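Local atomic coordinates of probable glutamine-binding lipoprotein GlnH (GLNBP) (Mycobacterium tuberculosis, PDB entry 6H20), a protein that binds amino acids such as asparagine as an extracellular solute-binding lipoprotein and probably senses aspartate to regulate protein kinase G signalling in mycobacteria. Residues 23-28 with 124-129; 136-141 with 233-238; 148-153 with 220-225; 161-166 with 202-207. One frame throughout, in Å; residues are numbered along the deposited sequence.

Contact 1: 23-28 with 124-129; sequences QDCDPT and ITCERR. With ASN (asparagine), chain B.
Cys25 turns SG between its backbone N and carbonyl carbon (chi1 84°), while Cys126 sets SG beside its own N (chi1 -73°). The two sulfurs meet in a disulfide, SG to SG 2.0 Å, with chi3 at -98°. Next to it Pro27 CB packs on Cys126 SG at 3.9 Å and on Ile124 CG2, the branch that also touches Pro27 O.

Pro27 O is held by the Arg129 side chain. Arg129 NE donates to it at 2.7 Å, in the carbonyl plane and at the edge of the guanidinium. A water bridges Arg129 NH2 and Thr28 O, the latter bond weak. Arg129 NH1 also bonds Asn133 OD1, so several bonds fix how this guanidinium is turned.

Arg128 leaves the contact and runs to the ligand. Its extended chain brings NH1 to OXT of the bound asparagine at 2.8 Å and NH2 to O at 3.0 Å, a nearly straight two-pronged grip on the carboxylate. Ser123 O accepts from the same NH1. Thr125 OG1 caps the short helix, accepting from Arg128 N.

The disulfide thus ties the loop ahead of strand 29-30 to the start of helix 126-129. Ile124 and Arg128 rest on Phe134 of strand 132-134, and Thr125 and Arg128 touch Thr171 at the start of helix 171-176.

Contact 2: 136-141 with 233-238; sequences TVYLDA and QPYGVG
Leu139 O accepts from Tyr235 N at 2.8 Å. Next to it, Tyr138 N donates to Tyr235 O at 2.9 Å. Ala141 and Gln233 form a hydrogen-bonded antiparallel pair: Ala141 N gives to Gln233 O, and Gln233 N gives to Ala141 O. Asp140 and Pro234, next along, form a non-hydrogen-bonded pair.

Tyr235 and Tyr138 have the largest contact areas here. Tyr138 places its ring between its own N and carbonyl carbon (chi1 72°), which turns one face to Tyr235 CB. That CB sits over the face, 3.9 Å from the ring centroid, as a CH-pi contact. The two ring planes are 58° apart. At the edge of the Tyr138 ring lie Gly236 C and Val237 N. A water joins Tyr138 OH to Gly236 O, and Asp78 OD1 also bonds this hydroxyl.

Leu139 runs beside the Tyr235 ring, with Leu139 CD2 at 3.8 Å from Tyr235 CE2. Ala141 CB approaches the hydroxyl end of the same ring. Pro234, on the sheet face opposite Tyr235, meets Val137 CG2 through CB.

Tyr235 OH bonds Asp209 OD2, itself a partner of the asparagine ligand, and Gln233 OE1 bonds Ser123 and Thr171. Strands 139-148 and 232-240 are thus antiparallel neighbours beside the ligand. This is consistent with the strands that cross between the two lobes in family 3 solute-binding proteins, the hinge region of the two-lobed periplasmic-type fold.

Contact 3: 148-153 with 220-225; sequences PRDSPI and DPYLHI
Tyr222 and His224 flank the turn at 148-151, each meeting it in a different way. The Tyr222 ring lays one face toward Pro148, whose CB is 3.6 Å from CZ. Its hydroxyl reaches past the proline to Asp150. The carboxylate and the ring are turned only 25° from each other, and OD1 comes in at the ring edge. Tyr222 OH donates to Asp150 OD1 over a very short 2.5 Å. Asp150 has CG between its backbone N and carbonyl carbon (chi1 56°), which swings the carboxylate to this hydroxyl.

His224 offers a ring face to the backbone of Arg149. Arg149 CA lies 4.0 Å from the ring centroid and 15° off the normal, a CH-pi contact. At the ring edge, in plane, a water meets NE2 at 2.8 Å. The same water donates to Ser151 O and Ile153 O.

Arg149 extends along the 221-223 backbone. Its N donates to Tyr222 O at 2.9 Å, and its NE donates to Pro221 O at 3.0 Å, in the plane of that carbonyl. A second water lies at the guanidinium edge and links NH2 to Pro221 O and Leu223 O.

Pro148 and Leu223 form a non-hydrogen-bonded antiparallel pair at the end of strand 139-148. The Leu223 side chain also touches Leu195 and Leu198 of helix 191-199. The contact mixes apolar packing with polar bonds at the surface. The Tyr222 hydroxyl, weakly bonded to Arg201 too, would if anything favour a charged Asp150, though the very short distance makes this doubtful.

Contact 4: 161-166 with 202-207; sequences GKRVCV and EIDAVS
The Arg163 guanidinium has the 202-203 backbone over one face and Asp204 at its edge. Glu202 C stands 3.3 Å above the guanidinium plane, toward the rim, and Ile203 N lies over the centre. At the edge, Arg163 NE donates to Asp204 OD2 at 3.1 Å and NH2 to OD1 at 2.9 Å. This is a side-on salt bridge, one nitrogen to each oxygen. Both donors lie above the carboxylate plane, since the two flat groups are 53° apart. A bend at chi3 (-56°) in the arginine brings its NE edge round to the acid.

Asp204 OD2 has a second donor. Arg163 N bonds it at 2.8 Å on the anti lone pair, so one residue holds the carboxylate by backbone and side chain. The acid should be kept ionised by this. Arg163 O accepts from both Asp204 N and Ala205 N.

From here the two strands run as parallel neighbours. Such a pair, joined through helix 171-176, strand 184-188 and helix 191-199, is consistent with one of the two alpha/beta lobes of these binding proteins. Val164 pairs with Ala205, and Cys165 with Val206. Cys165 N donates to Ala205 O, while the bond from Ser207 N to Cys165 O is weak.

Ile203 CD1 presses on Cys165 CB at 3.4 Å, closer than usual for two carbons. Cys165 SG is joined to Cys194 in a disulfide, which ties the strand to helix 191-199. Val206 packs on Trp191 and Cys194 of that helix. Ser207 OG bonds Arg144 O and Gln143 NE2 on strand 139-148.

Overall arrangement
Contacts 1 and 2 lie side by side, their centres about 12 Å apart. Ile124 N probably bonds Pro234 O, and Thr28 and Ile124 pack on Val137. Contacts 3 and 4 form a second pair, also about 12 Å apart between centres, where Ile153 rests on Ala205 and Pro148 meets the Asp204 carbonyl. The pairs are about 25 to 33 Å apart between centres. Strand 139-148 runs from contact 2 to contact 3, and is also the neighbour of strand 205-207. The asparagine is held by Arg128 of contact 1 and touched by Gln233 and Tyr235 of contact 2. In contact 4, the Val166 side chain is about 9 Å from the ligand.

Contact 1: 23-28 with 124-129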
# COMPACT_ATOMS: atom_id res chain seq x y z
N GLN A 23 -1.62 17.60 7.10
CA GLN A 23 -0.84 17.12 8.23
C GLN A 23 -1.38 17.60 9.57
O GLN A 23 -0.73 17.38 10.60
CB GLN A 23 0.63 17.51 8.07
CG GLN A 23 1.27 16.95 6.81
CD GLN A 23 1.02 15.47 6.65
OE1 GLN A 23 1.30 14.68 7.55
NE2 GLN A 23 0.49 15.08 5.50
N ASP A 24 -2.54 18.26 9.58
CA ASP A 24 -3.13 18.76 10.81
C ASP A 24 -3.21 17.68 11.89
O ASP A 24 -2.93 17.94 13.06
CB ASP A 24 -4.54 19.30 10.53
CG ASP A 24 -4.54 20.78 10.18
OD1 ASP A 24 -3.45 21.37 10.09
OD2 ASP A 24 -5.65 21.34 10.00
N CYS A 25 -3.56 16.46 11.50
CA CYS A 25 -3.88 15.41 12.45
C CYS A 25 -2.67 14.60 12.89
O CYS A 25 -2.82 13.74 13.77
CB CYS A 25 -4.97 14.49 11.89
SG CYS A 25 -4.38 13.17 10.80
N ASP A 26 -1.48 14.85 12.32
CA ASP A 26 -0.29 14.04 12.59
C ASP A 26 -0.62 12.57 12.34
O ASP A 26 -0.67 11.77 13.29
CB ASP A 26 0.21 14.25 14.02
CG ASP A 26 1.55 13.59 14.28
OD1 ASP A 26 2.21 13.15 13.32
OD2 ASP A 26 1.94 13.50 15.46
N PRO A 27 -0.84 12.18 11.09
CA PRO A 27 -1.53 10.91 10.83
C PRO A 27 -0.75 9.68 11.27
O PRO A 27 -1.39 8.68 11.62
CB PRO A 27 -1.77 10.94 9.32
CG PRO A 27 -0.66 11.80 8.79
CD PRO A 27 -0.43 12.85 9.84
N THR A 28 0.58 9.71 11.26
CA THR A 28 1.33 8.47 11.46
C THR A 28 1.47 8.06 12.92
O THR A 28 1.97 6.96 13.18
CB THR A 28 2.71 8.54 10.82
OG1 THR A 28 3.48 9.57 11.45
CG2 THR A 28 2.60 8.81 9.32
N ILE A 124 -1.20 5.98 5.22
CA ILE A 124 -1.89 6.56 6.38
C ILE A 124 -2.11 8.04 6.09
O ILE A 124 -1.14 8.79 5.90
CB ILE A 124 -1.03 6.39 7.63
CG1 ILE A 124 -0.75 4.92 7.96
CG2 ILE A 124 -1.69 7.08 8.84
CD1 ILE A 124 0.51 4.72 8.85
N THR A 125 -3.37 8.46 6.06
CA THR A 125 -3.70 9.86 5.81
C THR A 125 -4.71 10.35 6.84
O THR A 125 -5.43 9.56 7.46
CB THR A 125 -4.28 10.10 4.40
OG1 THR A 125 -5.58 9.50 4.32
CG2 THR A 125 -3.36 9.51 3.32
N CYS A 126 -4.79 11.67 6.98
CA CYS A 126 -5.76 12.24 7.91
C CYS A 126 -7.19 11.96 7.47
O CYS A 126 -8.05 11.64 8.30
CB CYS A 126 -5.52 13.74 8.05
SG CYS A 126 -4.04 14.09 9.01
N GLU A 127 -7.47 12.06 6.16
CA GLU A 127 -8.81 11.76 5.69
C GLU A 127 -9.19 10.31 5.97
O GLU A 127 -10.31 10.02 6.41
CB GLU A 127 -8.94 12.06 4.20
CG GLU A 127 -9.19 13.53 3.89
CD GLU A 127 -10.36 14.11 4.66
OE1 GLU A 127 -10.13 15.00 5.51
OE2 GLU A 127 -11.51 13.69 4.42
N ARG A 128 -8.25 9.37 5.76
CA ARG A 128 -8.57 7.98 6.04
C ARG A 128 -8.72 7.73 7.54
O ARG A 128 -9.51 6.88 7.95
CB ARG A 128 -7.51 7.05 5.44
CG ARG A 128 -7.60 6.97 3.93
CD ARG A 128 -6.39 6.26 3.35
NE ARG A 128 -6.51 6.21 1.89
CZ ARG A 128 -5.60 5.65 1.10
NH1 ARG A 128 -4.51 5.11 1.62
NH2 ARG A 128 -5.79 5.63 -0.22
N ARG A 129 -7.98 8.48 8.36
CA ARG A 129 -8.08 8.30 9.80
C ARG A 129 -9.42 8.75 10.37
O ARG A 129 -9.74 8.39 11.51
CB ARG A 129 -6.93 9.03 10.49
CG ARG A 129 -5.72 8.13 10.66
CD ARG A 129 -4.83 8.62 11.79
NE ARG A 129 -3.81 7.64 12.19
CZ ARG A 129 -4.04 6.60 12.99
NH1 ARG A 129 -5.26 6.37 13.47
NH2 ARG A 129 -3.04 5.79 13.31
N ASN B . -0.24 3.72 -1.24
CA ASN B . -1.22 4.35 -2.13
C ASN B . -2.56 4.43 -1.43
O ASN B . -3.59 4.71 -2.08
CB ASN B . -1.33 3.57 -3.44
CG ASN B . -1.95 2.21 -3.27
OD1 ASN B . -2.03 1.67 -2.17
ND2 ASN B . -2.43 1.66 -4.36
OXT ASN B . -2.61 4.20 -0.20
O HOH W 1 -0.41 5.54 12.21

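Contact 2: 136-141 with 233-238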
# COMPACT_ATOMS: atom_id res chain seq x y z
N THR A 136 1.25 1.78 13.45
CA THR A 136 2.42 2.58 13.11
C THR A 136 2.92 2.22 11.70
O THR A 136 2.51 1.23 11.08
CB THR A 136 3.54 2.34 14.11
OG1 THR A 136 3.86 0.94 14.17
CG2 THR A 136 3.15 2.85 15.50
N VAL A 137 3.84 3.05 11.20
CA VAL A 137 4.30 2.91 9.82
C VAL A 137 5.20 1.68 9.69
O VAL A 137 6.17 1.53 10.44
CB VAL A 137 5.06 4.18 9.40
CG1 VAL A 137 5.66 4.02 7.99
CG2 VAL A 137 4.16 5.40 9.49
N TYR A 138 4.90 0.82 8.71
CA TYR A 138 5.75 -0.35 8.48
C TYR A 138 6.61 -0.26 7.22
O TYR A 138 7.51 -1.09 7.04
CB TYR A 138 4.93 -1.66 8.49
CG TYR A 138 4.02 -1.88 7.30
CD1 TYR A 138 4.49 -2.48 6.14
CD2 TYR A 138 2.67 -1.52 7.36
CE1 TYR A 138 3.65 -2.69 5.06
CE2 TYR A 138 1.82 -1.74 6.28
CZ TYR A 138 2.33 -2.32 5.13
OH TYR A 138 1.49 -2.53 4.07
N LEU A 139 6.39 0.74 6.37
CA LEU A 139 7.24 0.97 5.21
C LEU A 139 6.91 2.36 4.73
O LEU A 139 5.74 2.74 4.72
CB LEU A 139 6.92 -0.05 4.11
CG LEU A 139 7.85 -0.03 2.89
CD1 LEU A 139 9.24 -0.48 3.28
CD2 LEU A 139 7.29 -0.95 1.80
N ASP A 140 7.93 3.13 4.34
CA ASP A 140 7.72 4.50 3.89
C ASP A 140 8.12 4.61 2.42
O ASP A 140 9.31 4.53 2.10
CB ASP A 140 8.51 5.49 4.74
CG ASP A 140 8.16 6.92 4.42
OD1 ASP A 140 6.96 7.21 4.23
OD2 ASP A 140 9.09 7.77 4.36
N ALA A 141 7.15 4.81 1.55
CA ALA A 141 7.38 4.93 0.12
C ALA A 141 7.15 6.37 -0.33
O ALA A 141 6.77 7.25 0.46
CB ALA A 141 6.48 3.95 -0.64
N GLN A 233 4.32 8.39 1.25
CA GLN A 233 3.34 7.30 1.34
C GLN A 233 3.73 6.39 2.49
O GLN A 233 4.41 5.37 2.31
CB GLN A 233 3.29 6.51 0.02
CG GLN A 233 3.12 7.40 -1.21
CD GLN A 233 1.76 8.08 -1.31
OE1 GLN A 233 0.75 7.58 -0.81
NE2 GLN A 233 1.73 9.23 -1.98
N PRO A 234 3.33 6.74 3.71
CA PRO A 234 3.68 5.90 4.87
C PRO A 234 2.66 4.79 5.06
O PRO A 234 1.50 5.07 5.39
CB PRO A 234 3.67 6.90 6.03
CG PRO A 234 2.63 7.95 5.61
CD PRO A 234 2.53 7.92 4.08
N TYR A 235 3.06 3.54 4.85
CA TYR A 235 2.12 2.43 4.91
C TYR A 235 1.77 2.06 6.34
O TYR A 235 2.65 1.93 7.20
CB TYR A 235 2.72 1.18 4.26
CG TYR A 235 2.96 1.25 2.77
CD1 TYR A 235 2.58 2.35 2.01
CD2 TYR A 235 3.58 0.20 2.14
CE1 TYR A 235 2.82 2.39 0.62
CE2 TYR A 235 3.81 0.22 0.77
CZ TYR A 235 3.44 1.31 0.02
OH TYR A 235 3.69 1.29 -1.35
N GLY A 236 0.49 1.83 6.58
CA GLY A 236 0.04 1.31 7.86
C GLY A 236 -0.85 0.10 7.63
O GLY A 236 -1.42 -0.08 6.55
N VAL A 237 -0.96 -0.73 8.66
CA VAL A 237 -1.96 -1.80 8.67
C VAL A 237 -3.29 -1.16 9.01
O VAL A 237 -3.43 -0.51 10.05
CB VAL A 237 -1.59 -2.89 9.68
CG1 VAL A 237 -2.71 -3.93 9.78
CG2 VAL A 237 -0.27 -3.52 9.32
N GLY A 238 -4.28 -1.32 8.13
CA GLY A 238 -5.59 -0.72 8.33
C GLY A 238 -6.46 -1.60 9.20
O GLY A 238 -6.48 -2.82 9.06
O HOH W 2 -1.12 -1.64 4.26

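Contact 3: 148-153 with 220-225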
# COMPACT_ATOMS: atom_id res chain seq x y z
N PRO A 148 8.44 4.31 -20.16
CA PRO A 148 9.40 3.52 -20.95
C PRO A 148 10.75 4.22 -21.04
O PRO A 148 10.84 5.45 -20.98
CB PRO A 148 8.73 3.43 -22.32
CG PRO A 148 7.25 3.67 -22.04
CD PRO A 148 7.23 4.67 -20.93
N ARG A 149 11.80 3.42 -21.23
CA ARG A 149 13.16 3.97 -21.23
C ARG A 149 13.38 5.00 -22.34
O ARG A 149 14.24 5.88 -22.18
CB ARG A 149 14.18 2.84 -21.33
CG ARG A 149 14.49 2.21 -19.99
CD ARG A 149 15.08 0.82 -20.15
NE ARG A 149 15.43 0.30 -18.84
CZ ARG A 149 16.53 0.64 -18.19
NH1 ARG A 149 17.41 1.47 -18.75
NH2 ARG A 149 16.75 0.14 -16.99
N ASP A 150 12.64 4.93 -23.44
CA ASP A 150 12.82 5.90 -24.51
C ASP A 150 11.94 7.13 -24.37
O ASP A 150 12.00 8.02 -25.23
CB ASP A 150 12.62 5.26 -25.89
CG ASP A 150 11.28 4.58 -26.02
OD1 ASP A 150 10.92 3.79 -25.12
OD2 ASP A 150 10.60 4.80 -27.05
N SER A 151 11.12 7.20 -23.32
CA SER A 151 10.22 8.33 -23.14
C SER A 151 11.00 9.56 -22.69
O SER A 151 11.94 9.44 -21.89
CB SER A 151 9.18 7.98 -22.07
OG SER A 151 8.40 9.12 -21.72
N PRO A 152 10.62 10.75 -23.14
CA PRO A 152 11.25 11.98 -22.64
C PRO A 152 10.76 12.40 -21.27
O PRO A 152 11.26 13.40 -20.73
CB PRO A 152 10.85 13.02 -23.70
CG PRO A 152 9.54 12.54 -24.21
CD PRO A 152 9.64 11.02 -24.20
N ILE A 153 9.81 11.68 -20.68
CA ILE A 153 9.24 12.07 -19.39
C ILE A 153 10.28 11.88 -18.30
O ILE A 153 10.73 10.75 -18.04
CB ILE A 153 7.97 11.26 -19.10
CG1 ILE A 153 6.87 11.57 -20.11
CG2 ILE A 153 7.49 11.51 -17.66
CD1 ILE A 153 5.67 10.63 -20.00
N ASP A 220 8.72 -5.71 -16.18
CA ASP A 220 8.94 -5.10 -17.49
C ASP A 220 10.17 -4.21 -17.40
O ASP A 220 10.06 -2.99 -17.23
CB ASP A 220 7.71 -4.28 -17.89
CG ASP A 220 7.77 -3.78 -19.32
OD1 ASP A 220 8.85 -3.88 -19.95
OD2 ASP A 220 6.74 -3.26 -19.80
N PRO A 221 11.37 -4.78 -17.56
CA PRO A 221 12.59 -3.97 -17.39
C PRO A 221 12.83 -2.94 -18.49
O PRO A 221 13.80 -2.18 -18.39
CB PRO A 221 13.71 -5.02 -17.34
CG PRO A 221 13.02 -6.32 -17.10
CD PRO A 221 11.66 -6.21 -17.69
N TYR A 222 11.97 -2.88 -19.50
CA TYR A 222 12.00 -1.78 -20.46
C TYR A 222 11.54 -0.47 -19.81
O TYR A 222 11.79 0.61 -20.35
CB TYR A 222 11.14 -2.19 -21.67
CG TYR A 222 10.72 -1.11 -22.65
CD1 TYR A 222 11.66 -0.28 -23.25
CD2 TYR A 222 9.38 -0.96 -23.01
CE1 TYR A 222 11.27 0.70 -24.18
CE2 TYR A 222 8.99 -0.01 -23.92
CZ TYR A 222 9.92 0.82 -24.50
OH TYR A 222 9.49 1.77 -25.40
N LEU A 223 10.88 -0.55 -18.66
CA LEU A 223 10.43 0.65 -17.97
C LEU A 223 11.45 1.09 -16.92
O LEU A 223 12.26 0.29 -16.43
CB LEU A 223 9.08 0.38 -17.29
CG LEU A 223 8.07 -0.34 -18.17
CD1 LEU A 223 6.79 -0.54 -17.35
CD2 LEU A 223 7.76 0.46 -19.42
N HIS A 224 11.41 2.38 -16.58
CA HIS A 224 12.27 2.92 -15.53
C HIS A 224 11.52 3.97 -14.73
O HIS A 224 10.52 4.55 -15.18
CB HIS A 224 13.63 3.44 -16.06
CG HIS A 224 13.54 4.65 -16.94
ND1 HIS A 224 14.67 5.32 -17.38
CD2 HIS A 224 12.49 5.31 -17.48
CE1 HIS A 224 14.31 6.34 -18.13
NE2 HIS A 224 12.99 6.35 -18.22
N ILE A 225 12.02 4.21 -13.51
CA ILE A 225 11.41 5.16 -12.58
C ILE A 225 12.17 6.47 -12.66
O ILE A 225 13.41 6.49 -12.61
CB ILE A 225 11.44 4.59 -11.16
CG1 ILE A 225 10.57 3.33 -11.07
CG2 ILE A 225 10.96 5.64 -10.15
CD1 ILE A 225 10.74 2.54 -9.76
O HOH W 3 14.48 -1.07 -15.75
O HOH W 4 11.67 8.60 -19.32

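Contact 4: 161-166 with 202-207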
# COMPACT_ATOMS: atom_id res chain seq x y z
N GLY A 161 -0.89 17.02 -20.16
CA GLY A 161 -1.35 16.64 -21.48
C GLY A 161 -1.04 15.22 -21.90
O GLY A 161 -1.48 14.82 -22.98
N LYS A 162 -0.32 14.45 -21.09
CA LYS A 162 -0.01 13.06 -21.41
C LYS A 162 -0.95 12.12 -20.65
O LYS A 162 -1.59 12.50 -19.67
CB LYS A 162 1.45 12.75 -21.06
CG LYS A 162 2.46 13.67 -21.76
CD LYS A 162 2.81 13.17 -23.15
CE LYS A 162 4.01 13.94 -23.72
NZ LYS A 162 5.00 14.31 -22.66
N ARG A 163 -1.03 10.88 -21.13
CA ARG A 163 -1.94 9.89 -20.57
C ARG A 163 -1.25 9.22 -19.38
O ARG A 163 -0.28 8.48 -19.56
CB ARG A 163 -2.35 8.87 -21.62
CG ARG A 163 -3.18 9.45 -22.76
CD ARG A 163 -3.21 8.51 -23.95
NE ARG A 163 -1.87 8.16 -24.40
CZ ARG A 163 -1.59 7.17 -25.23
NH1 ARG A 163 -2.57 6.41 -25.72
NH2 ARG A 163 -0.33 6.93 -25.58
N VAL A 164 -1.77 9.45 -18.18
CA VAL A 164 -1.17 8.94 -16.95
C VAL A 164 -2.17 8.02 -16.27
O VAL A 164 -3.32 8.42 -16.03
CB VAL A 164 -0.79 10.10 -16.01
CG1 VAL A 164 -0.21 9.58 -14.71
CG2 VAL A 164 0.20 11.03 -16.71
N CYS A 165 -1.73 6.81 -15.95
CA CYS A 165 -2.58 5.79 -15.34
C CYS A 165 -2.45 5.80 -13.82
O CYS A 165 -1.34 5.85 -13.28
CB CYS A 165 -2.20 4.42 -15.88
SG CYS A 165 -3.32 3.07 -15.40
N VAL A 166 -3.61 5.69 -13.15
CA VAL A 166 -3.68 5.54 -11.70
C VAL A 166 -4.80 4.57 -11.37
O VAL A 166 -5.81 4.49 -12.08
CB VAL A 166 -3.92 6.87 -10.95
CG1 VAL A 166 -2.68 7.75 -11.01
CG2 VAL A 166 -5.15 7.56 -11.51
N GLU A 202 -1.34 2.19 -24.53
CA GLU A 202 -2.61 2.86 -24.34
C GLU A 202 -2.51 4.03 -23.37
O GLU A 202 -3.49 4.77 -23.19
CB GLU A 202 -3.66 1.87 -23.84
CG GLU A 202 -3.91 0.77 -24.84
CD GLU A 202 -4.78 -0.34 -24.30
OE1 GLU A 202 -4.89 -0.48 -23.07
OE2 GLU A 202 -5.35 -1.09 -25.12
N ILE A 203 -1.34 4.20 -22.75
CA ILE A 203 -1.04 5.30 -21.85
C ILE A 203 0.43 5.66 -22.05
O ILE A 203 1.17 4.97 -22.75
CB ILE A 203 -1.28 4.92 -20.37
CG1 ILE A 203 -0.45 3.68 -20.03
CG2 ILE A 203 -2.77 4.70 -20.09
CD1 ILE A 203 -0.41 3.34 -18.55
N ASP A 204 0.86 6.74 -21.40
CA ASP A 204 2.24 7.21 -21.53
C ASP A 204 3.08 7.03 -20.28
O ASP A 204 4.31 6.90 -20.38
CB ASP A 204 2.25 8.68 -21.93
CG ASP A 204 1.48 8.92 -23.21
OD1 ASP A 204 1.86 8.31 -24.23
OD2 ASP A 204 0.49 9.68 -23.18
N ALA A 205 2.45 6.99 -19.11
CA ALA A 205 3.20 6.84 -17.87
C ALA A 205 2.25 6.34 -16.78
O ALA A 205 1.03 6.42 -16.91
CB ALA A 205 3.83 8.16 -17.44
N VAL A 206 2.85 5.81 -15.71
CA VAL A 206 2.13 5.43 -14.50
C VAL A 206 2.71 6.24 -13.36
O VAL A 206 3.92 6.46 -13.31
CB VAL A 206 2.30 3.93 -14.23
CG1 VAL A 206 1.45 3.49 -13.04
CG2 VAL A 206 1.93 3.13 -15.46
N SER A 207 1.87 6.69 -12.42
CA SER A 207 2.41 7.40 -11.26
C SER A 207 1.81 6.83 -9.99
O SER A 207 0.59 6.90 -9.78
CB SER A 207 2.17 8.91 -11.34
OG SER A 207 2.76 9.56 -10.22